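PDB 4S1P: SGNH hydrolase-type esterase domain-containing protein from Slackia heliotrinireducens DSM 20476, which is probably a hydrolase of the SGNH (GDSL-like lipase/acylhydrolase) family, cleaving ester bonds of a substrate not yet identified. Local coordinates for residues Y109-A114 against M121-M126; C113-K118 against A162-H167. One frame throughout, in Å; residues are numbered along the deposited sequence. Where two conformers were deposited one is given.

Interaction 1 of 2, residues Y109-A114 against M121-M126; sequences YRAGCA and MSHDDM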
ATOM      1  N   TYR A 109      -9.032  -5.145   9.214  1.00 14.35           N
ATOM      2  CA  TYR A 109     -10.285  -5.618   8.674  1.00 14.11           C
ATOM      3  C   TYR A 109     -11.448  -5.186   9.581  1.00 13.71           C
ATOM      4  O   TYR A 109     -11.281  -4.924  10.758  1.00 15.30           O
ATOM      5  CB  TYR A 109     -10.255  -7.125   8.603  1.00 14.55           C
ATOM      6  CG  TYR A 109      -9.250  -7.742   7.710  1.00 14.05           C
ATOM      7  CD1 TYR A 109      -8.543  -6.989   6.777  1.00 16.11           C
ATOM      8  CD2 TYR A 109      -9.028  -9.125   7.754  1.00 16.17           C
ATOM      9  CE1 TYR A 109      -7.623  -7.599   5.935  1.00 15.44           C
ATOM     10  CE2 TYR A 109      -8.131  -9.735   6.889  1.00 17.08           C
ATOM     11  CZ  TYR A 109      -7.434  -8.968   5.983  1.00 15.80           C
ATOM     12  OH  TYR A 109      -6.555  -9.620   5.121  1.00 17.80           O
ATOM     13  N   ARG A 110     -12.633  -5.107   9.000  1.00 14.55           N
ATOM     14  CA  ARG A 110     -13.799  -4.712   9.765  0.60 15.46           C
ATOM     15  C   ARG A 110     -14.093  -5.691  10.899  1.00 14.60           C
ATOM     16  O   ARG A 110     -14.060  -6.898  10.718  1.00 15.34           O
ATOM     17  CB  ARG A 110     -14.996  -4.558   8.843  0.60 16.95           C
ATOM     18  CG  ARG A 110     -16.219  -4.127   9.603  0.60 18.78           C
ATOM     19  CD  ARG A 110     -17.332  -3.683   8.705  0.60 23.15           C
ATOM     20  NE  ARG A 110     -18.429  -3.094   9.465  0.60 24.62           N
ATOM     21  CZ  ARG A 110     -19.456  -2.477   8.894  0.60 28.30           C
ATOM     22  NH1 ARG A 110     -19.532  -2.423   7.580  0.60 25.40           N
ATOM     23  NH2 ARG A 110     -20.420  -1.945   9.636  0.60 30.37           N
ATOM     24  N   ALA A 111     -14.330  -5.152  12.099  1.00 15.66           N
ATOM     25  CA  ALA A 111     -14.592  -6.011  13.242  1.00 15.85           C
ATOM     26  C   ALA A 111     -15.771  -6.944  12.940  1.00 14.95           C
ATOM     27  O   ALA A 111     -16.809  -6.537  12.394  1.00 17.01           O
ATOM     28  CB  ALA A 111     -14.863  -5.195  14.475  1.00 16.48           C
ATOM     29  N   GLY A 112     -15.578  -8.201  13.277  1.00 16.32           N
ATOM     30  CA  GLY A 112     -16.602  -9.204  13.071  1.00 19.35           C
ATOM     31  C   GLY A 112     -16.640  -9.876  11.718  1.00 17.94           C
ATOM     32  O   GLY A 112     -17.393 -10.822  11.550  1.00 23.38           O
ATOM     33  N   CYS A 113     -15.833  -9.435  10.749  1.00 16.67           N
ATOM     34  CA  CYS A 113     -15.951  -9.997   9.397  1.00 16.25           C
ATOM     35  C   CYS A 113     -15.324 -11.388   9.348  1.00 15.50           C
ATOM     36  O   CYS A 113     -14.442 -11.720  10.142  1.00 16.59           O
ATOM     37  CB  CYS A 113     -15.381  -9.070   8.323  1.00 18.36           C
ATOM     38  SG  CYS A 113     -13.588  -9.010   8.228  1.00 17.90           S
ATOM     39  N   ALA A 114     -15.782 -12.202   8.402  1.00 17.48           N
ATOM     40  CA  ALA A 114     -15.312 -13.570   8.280  1.00 18.00           C
ATOM     41  C   ALA A 114     -13.820 -13.720   8.101  1.00 16.08           C
ATOM     42  O   ALA A 114     -13.198 -14.605   8.691  1.00 16.89           O
ATOM     43  CB  ALA A 114     -16.041 -14.254   7.145  1.00 20.25           C
HETATM   44  N   MSE A 121      -7.492 -13.538  15.119  1.00 18.83           N
HETATM   45  CA  MSE A 121      -6.920 -12.334  15.657  0.60 18.55           C
HETATM   46  C   MSE A 121      -8.034 -11.394  16.025  1.00 17.14           C
HETATM   47  O   MSE A 121      -9.013 -11.234  15.271  1.00 18.77           O
HETATM   48  CB  MSE A 121      -6.098 -11.711  14.524  0.60 21.31           C
HETATM   49  CG  MSE A 121      -5.161 -10.658  15.058  0.60 24.96           C
HETATM   50 SE   MSE A 121      -3.862 -10.114  13.676  0.39 20.20          SE
HETATM   51  CE  MSE A 121      -2.590 -11.589  13.768  0.60 27.20           C
ATOM     52  N   SER A 122      -7.932 -10.756  17.197  1.00 16.30           N
ATOM     53  CA  SER A 122      -8.947  -9.759  17.532  1.00 13.93           C
ATOM     54  C   SER A 122      -8.798  -8.497  16.691  1.00 14.14           C
ATOM     55  O   SER A 122      -7.725  -8.234  16.124  1.00 14.60           O
ATOM     56  CB  SER A 122      -8.884  -9.396  19.022  1.00 17.30           C
ATOM     57  OG  SER A 122      -7.770  -8.570  19.289  1.00 17.44           O
ATOM     58  N   HIS A 123      -9.885  -7.736  16.581  1.00 14.58           N
ATOM     59  CA  HIS A 123      -9.849  -6.490  15.851  1.00 15.55           C
ATOM     60  C   HIS A 123      -8.827  -5.517  16.479  1.00 14.11           C
ATOM     61  O   HIS A 123      -8.057  -4.861  15.783  1.00 15.22           O
ATOM     62  CB  HIS A 123     -11.230  -5.855  15.777  1.00 14.83           C
ATOM     63  CG  HIS A 123     -11.244  -4.617  14.965  1.00 16.24           C
ATOM     64  ND1 HIS A 123     -11.158  -3.350  15.498  1.00 20.88           N
ATOM     65  CD2 HIS A 123     -11.246  -4.469  13.626  1.00 16.92           C
ATOM     66  CE1 HIS A 123     -11.120  -2.472  14.507  1.00 20.40           C
ATOM     67  NE2 HIS A 123     -11.219  -3.133  13.369  1.00 19.74           N
ATOM     68  N   ASP A 124      -8.811  -5.436  17.806  1.00 15.24           N
ATOM     69  CA  ASP A 124      -7.822  -4.575  18.491  0.70 15.91           C
ATOM     70  C   ASP A 124      -6.391  -5.031  18.199  1.00 15.05           C
ATOM     71  O   ASP A 124      -5.504  -4.206  17.946  1.00 16.00           O
ATOM     72  CB  ASP A 124      -8.040  -4.527  20.003  0.70 18.85           C
ATOM     73  CG  ASP A 124      -9.096  -3.531  20.436  0.70 24.05           C
ATOM     74  OD1 ASP A 124      -9.531  -2.664  19.656  0.70 28.32           O
ATOM     75  OD2 ASP A 124      -9.483  -3.636  21.613  0.70 32.03           O
ATOM     76  N   ASP A 125      -6.159  -6.350  18.221  1.00 14.58           N
ATOM     77  CA  ASP A 125      -4.801  -6.878  18.004  1.00 15.70           C
ATOM     78  C   ASP A 125      -4.362  -6.549  16.578  1.00 14.37           C
ATOM     79  O   ASP A 125      -3.255  -6.046  16.351  1.00 14.75           O
ATOM     80  CB  ASP A 125      -4.803  -8.391  18.250  1.00 17.18           C
ATOM     81  CG  ASP A 125      -3.427  -9.058  18.194  1.00 22.44           C
ATOM     82  OD1 ASP A 125      -2.412  -8.413  18.422  1.00 24.38           O
ATOM     83  OD2 ASP A 125      -3.376 -10.310  18.026  1.00 26.08           O
HETATM   84  N   MSE A 126      -5.247  -6.757  15.610  1.00 12.89           N
HETATM   85  CA  MSE A 126      -4.877  -6.451  14.227  1.00 12.41           C
HETATM   86  C   MSE A 126      -4.607  -4.952  14.065  1.00 12.88           C
HETATM   87  O   MSE A 126      -3.667  -4.541  13.384  1.00 13.28           O
HETATM   88  CB  MSE A 126      -5.944  -6.905  13.232  1.00 12.40           C
HETATM   89  CG  MSE A 126      -5.460  -6.678  11.802  1.00 14.15           C
HETATM   90 SE   MSE A 126      -6.672  -7.459  10.494  0.65 14.41          SE
HETATM   91  CE  MSE A 126      -5.549  -7.117   8.936  1.00 20.18           C
TER

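Interaction 2 of 2, residues C113-K118 against A162-H167; sequences CAKLVK and AADGVH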
ATOM      1  N   CYS A 113     -15.833  -9.435  10.749  1.00 16.67           N
ATOM      2  CA  CYS A 113     -15.951  -9.997   9.397  1.00 16.25           C
ATOM      3  C   CYS A 113     -15.324 -11.388   9.348  1.00 15.50           C
ATOM      4  O   CYS A 113     -14.442 -11.720  10.142  1.00 16.59           O
ATOM      5  CB  CYS A 113     -15.381  -9.070   8.323  1.00 18.36           C
ATOM      6  SG  CYS A 113     -13.588  -9.010   8.228  1.00 17.90           S
ATOM      7  N   ALA A 114     -15.782 -12.202   8.402  1.00 17.48           N
ATOM      8  CA  ALA A 114     -15.312 -13.570   8.280  1.00 18.00           C
ATOM      9  C   ALA A 114     -13.820 -13.720   8.101  1.00 16.08           C
ATOM     10  O   ALA A 114     -13.198 -14.605   8.691  1.00 16.89           O
ATOM     11  CB  ALA A 114     -16.041 -14.254   7.145  1.00 20.25           C
ATOM     12  N   LYS A 115     -13.205 -12.814   7.329  1.00 17.43           N
ATOM     13  CA  LYS A 115     -11.798 -12.951   7.068  0.70 19.80           C
ATOM     14  C   LYS A 115     -10.990 -12.695   8.340  1.00 18.00           C
ATOM     15  O   LYS A 115      -9.943 -13.303   8.560  1.00 23.89           O
ATOM     16  CB  LYS A 115     -11.391 -12.089   5.856  0.70 23.70           C
ATOM     17  CG  LYS A 115     -11.896 -12.706   4.536  0.70 28.16           C
ATOM     18  CD  LYS A 115     -11.830 -11.776   3.337  0.70 30.64           C
ATOM     19  CE  LYS A 115     -12.397 -12.452   2.104  0.70 31.36           C
ATOM     20  NZ  LYS A 115     -12.206 -11.600   0.889  0.70 33.92           N
ATOM     21  N   LEU A 116     -11.504 -11.836   9.212  1.00 16.21           N
ATOM     22  CA  LEU A 116     -10.826 -11.588  10.459  1.00 17.59           C
ATOM     23  C   LEU A 116     -11.051 -12.778  11.427  1.00 16.08           C
ATOM     24  O   LEU A 116     -10.127 -13.207  12.136  1.00 19.16           O
ATOM     25  CB  LEU A 116     -11.347 -10.270  11.047  1.00 19.93           C
ATOM     26  CG  LEU A 116     -10.679  -9.818  12.327  1.00 19.71           C
ATOM     27  CD1 LEU A 116      -9.174  -9.789  12.261  1.00 18.90           C
ATOM     28  CD2 LEU A 116     -11.229  -8.465  12.723  1.00 21.39           C
ATOM     29  N   VAL A 117     -12.271 -13.314  11.458  1.00 16.19           N
ATOM     30  CA  VAL A 117     -12.537 -14.507  12.254  1.00 17.74           C
ATOM     31  C   VAL A 117     -11.566 -15.626  11.908  1.00 17.87           C
ATOM     32  O   VAL A 117     -11.006 -16.283  12.829  1.00 20.25           O
ATOM     33  CB  VAL A 117     -13.989 -14.990  12.067  1.00 19.39           C
ATOM     34  CG1 VAL A 117     -14.222 -16.358  12.735  1.00 22.25           C
ATOM     35  CG2 VAL A 117     -14.953 -13.929  12.567  1.00 19.65           C
ATOM     36  N   LYS A 118     -11.379 -15.850  10.600  1.00 19.16           N
ATOM     37  CA  LYS A 118     -10.508 -16.914  10.115  0.60 22.07           C
ATOM     38  C   LYS A 118      -9.054 -16.740  10.567  1.00 19.77           C
ATOM     39  O   LYS A 118      -8.345 -17.729  10.784  1.00 24.80           O
ATOM     40  CB  LYS A 118     -10.601 -17.001   8.591  0.60 25.28           C
ATOM     41  CG  LYS A 118     -11.917 -17.599   8.094  0.60 33.20           C
ATOM     42  CD  LYS A 118     -11.988 -17.685   6.568  0.60 42.92           C
ATOM     43  CE  LYS A 118     -12.912 -16.628   5.967  0.60 44.44           C
ATOM     44  NZ  LYS A 118     -12.817 -16.528   4.484  0.60 50.63           N
ATOM     45  N   ALA A 162     -15.922  -2.673   1.624  1.00 17.59           N
ATOM     46  CA  ALA A 162     -16.699  -3.606   0.805  1.00 19.34           C
ATOM     47  C   ALA A 162     -17.385  -4.628   1.718  1.00 19.35           C
ATOM     48  O   ALA A 162     -17.115  -4.711   2.916  1.00 18.96           O
ATOM     49  CB  ALA A 162     -15.830  -4.309  -0.243  1.00 19.51           C
ATOM     50  N   ALA A 163     -18.308  -5.378   1.142  1.00 20.58           N
ATOM     51  CA  ALA A 163     -19.042  -6.390   1.875  1.00 22.15           C
ATOM     52  C   ALA A 163     -18.195  -7.353   2.675  1.00 21.27           C
ATOM     53  O   ALA A 163     -18.621  -7.785   3.756  1.00 24.02           O
ATOM     54  CB  ALA A 163     -19.951  -7.154   0.930  1.00 27.69           C
ATOM     55  N   ASP A 164     -17.012  -7.682   2.159  1.00 20.24           N
ATOM     56  CA  ASP A 164     -16.149  -8.642   2.825  1.00 18.78           C
ATOM     57  C   ASP A 164     -15.386  -8.090   4.053  1.00 17.27           C
ATOM     58  O   ASP A 164     -14.740  -8.864   4.768  1.00 19.84           O
ATOM     59  CB  ASP A 164     -15.198  -9.339   1.820  1.00 19.28           C
ATOM     60  CG  ASP A 164     -14.058  -8.432   1.296  1.00 19.70           C
ATOM     61  OD1 ASP A 164     -14.010  -7.210   1.591  1.00 18.04           O
ATOM     62  OD2 ASP A 164     -13.229  -8.991   0.545  1.00 24.40           O
ATOM     63  N   GLY A 165     -15.461  -6.789   4.300  1.00 17.38           N
ATOM     64  CA  GLY A 165     -14.743  -6.177   5.442  1.00 16.91           C
ATOM     65  C   GLY A 165     -13.229  -6.086   5.266  1.00 16.22           C
ATOM     66  O   GLY A 165     -12.510  -5.792   6.237  1.00 15.95           O
ATOM     67  N   VAL A 166     -12.754  -6.338   4.048  1.00 14.97           N
ATOM     68  CA  VAL A 166     -11.310  -6.324   3.731  1.00 15.16           C
ATOM     69  C   VAL A 166     -10.998  -5.331   2.632  1.00 15.25           C
ATOM     70  O   VAL A 166     -10.177  -4.437   2.786  1.00 15.76           O
ATOM     71  CB  VAL A 166     -10.810  -7.713   3.291  1.00 16.78           C
ATOM     72  CG1 VAL A 166      -9.362  -7.645   2.796  1.00 18.47           C
ATOM     73  CG2 VAL A 166     -10.911  -8.699   4.443  1.00 18.16           C
ATOM     74  N   HIS A 167     -11.670  -5.482   1.514  1.00 14.91           N
ATOM     75  CA  HIS A 167     -11.447  -4.610   0.377  1.00 15.00           C
ATOM     76  C   HIS A 167     -12.176  -3.292   0.600  1.00 15.97           C
ATOM     77  O   HIS A 167     -13.164  -3.229   1.338  1.00 16.99           O
ATOM     78  CB  HIS A 167     -11.959  -5.321  -0.877  1.00 16.96           C
ATOM     79  CG  HIS A 167     -11.118  -6.503  -1.257  1.00 21.68           C
ATOM     80  ND1 HIS A 167     -11.333  -7.769  -0.763  1.00 23.85           N
ATOM     81  CD2 HIS A 167      -9.989  -6.582  -1.995  1.00 32.70           C
ATOM     82  CE1 HIS A 167     -10.406  -8.590  -1.217  1.00 31.16           C
ATOM     83  NE2 HIS A 167      -9.572  -7.891  -1.969  1.00 33.95           N
TER
HETATM   84  O   HOH W   1     -14.834 -11.392   5.336  1.00 25.09           O

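Interaction 1 of 2, residues Y109-A114 against M121-M126
A Met-aromatic contact joins the loop after strand 100-105 to the first turn of helix 123-141, where selenomethionine Met126 lies over a face of the Tyr109 ring. Met126 CE, its methyl, sits 3.7 Å from the centroid of the Tyr109 ring and 13° off the normal, a CH-pi contact. SE of Met126 follows over the same face, 4.1 Å from the Tyr109 ring centroid. The chain of Met126 reaches there fully extended, with CG anti to the backbone N (chi1 -175°). SE of Met126 also lies 3.5 Å from Tyr109 N, a buried amide that finds no hydrogen-bond partner. In this SGNH-type fold the segment 109-114 makes a type II turn from Arg110 to Cys113, and helix 123-141 starts at the N-cap Ser122, whose OG accepts from Asp125 N. Within the turn, Ala111 CB rests on one face of the His123 imidazole, 4.0 Å from its centroid and displaced toward the rim. Tyr109 O meets the edge of that imidazole in its plane, 2.9 Å from His123 CD2. Replacing Tyr109 by an alanine would probably leave the methyl of Met126 without its aromatic platform and Ser73 without the phenol it hydrogen-bonds. The phenol side chain also approaches a bound unidentified ligand.

Interaction 2 of 2, residues C113-K118 against A162-H167
One carboxylate, that of Asp164, takes four hydrogen bonds, and Lys115 from helix 114-119 supplies the one that crosses the contact. Asp164 and His167, with Ser12, fit the Ser-His-Asp triad of SGNH hydrolases, a probable assignment; His167 also lies beside a bound unidentified ligand. In the conformer given, Lys115 NZ forms a salt bridge to Asp164 OD2 at 2.8 Å, arriving on the anti side and 30° out of the carboxylate plane. The syn lone pair of Asp164 OD2 receives His167 ND1 at 2.6 Å, and this oxygen lies almost in the plane of the His167 ring. The other oxygen, OD1, accepts from Val166 N, which makes an Asx turn, and from His167 N, which completes an Asx motif; Val166 N comes from above the carboxylate plane and His167 N from the syn side. These bonds hold the carboxylate against rotation.

With CG beside the backbone N (chi1 -73°), the lysine runs out straight to its amine and crosses Val166 at about a right angle. Here Lys115 CD comes within 3.4 Å of Val166 CG2. At the start of the helix, Cys113 is the N-cap, its SG weakly accepting from Leu116 N. Cys113 CB packs 3.6 Å from Asp164 O and lies close to Gly165, where a side chain would clash with it. A water bridges the backbones, accepting from Lys115 N at 2.9 Å and donating to Asp164 O at 2.6 Å.

In the fold
From the N terminus, the chain passes strand 100-105 and enters 109-114, the start of both contacts. Interaction 1 closes the short loop around helix 114-119, bringing 121-126 back beside the turn. Interaction 2 spans a longer course, through helix 123-141, strand 144-147 and two further helices, before 162-167 returns to 113-118. The two overlap at Cys113 and Ala114 and cross: 121-126 falls inside the longer loop, while 109-112 precedes it. They also touch directly, through a probable hydrogen bond from Arg110 N to Gly165 O and packing of Tyr109 on Val166. Interaction 1 ties the loop after strand 100-105 to the start of helix 123-141; interaction 2 ties the N-terminal end of helix 114-119 to the loop before helix 170-184.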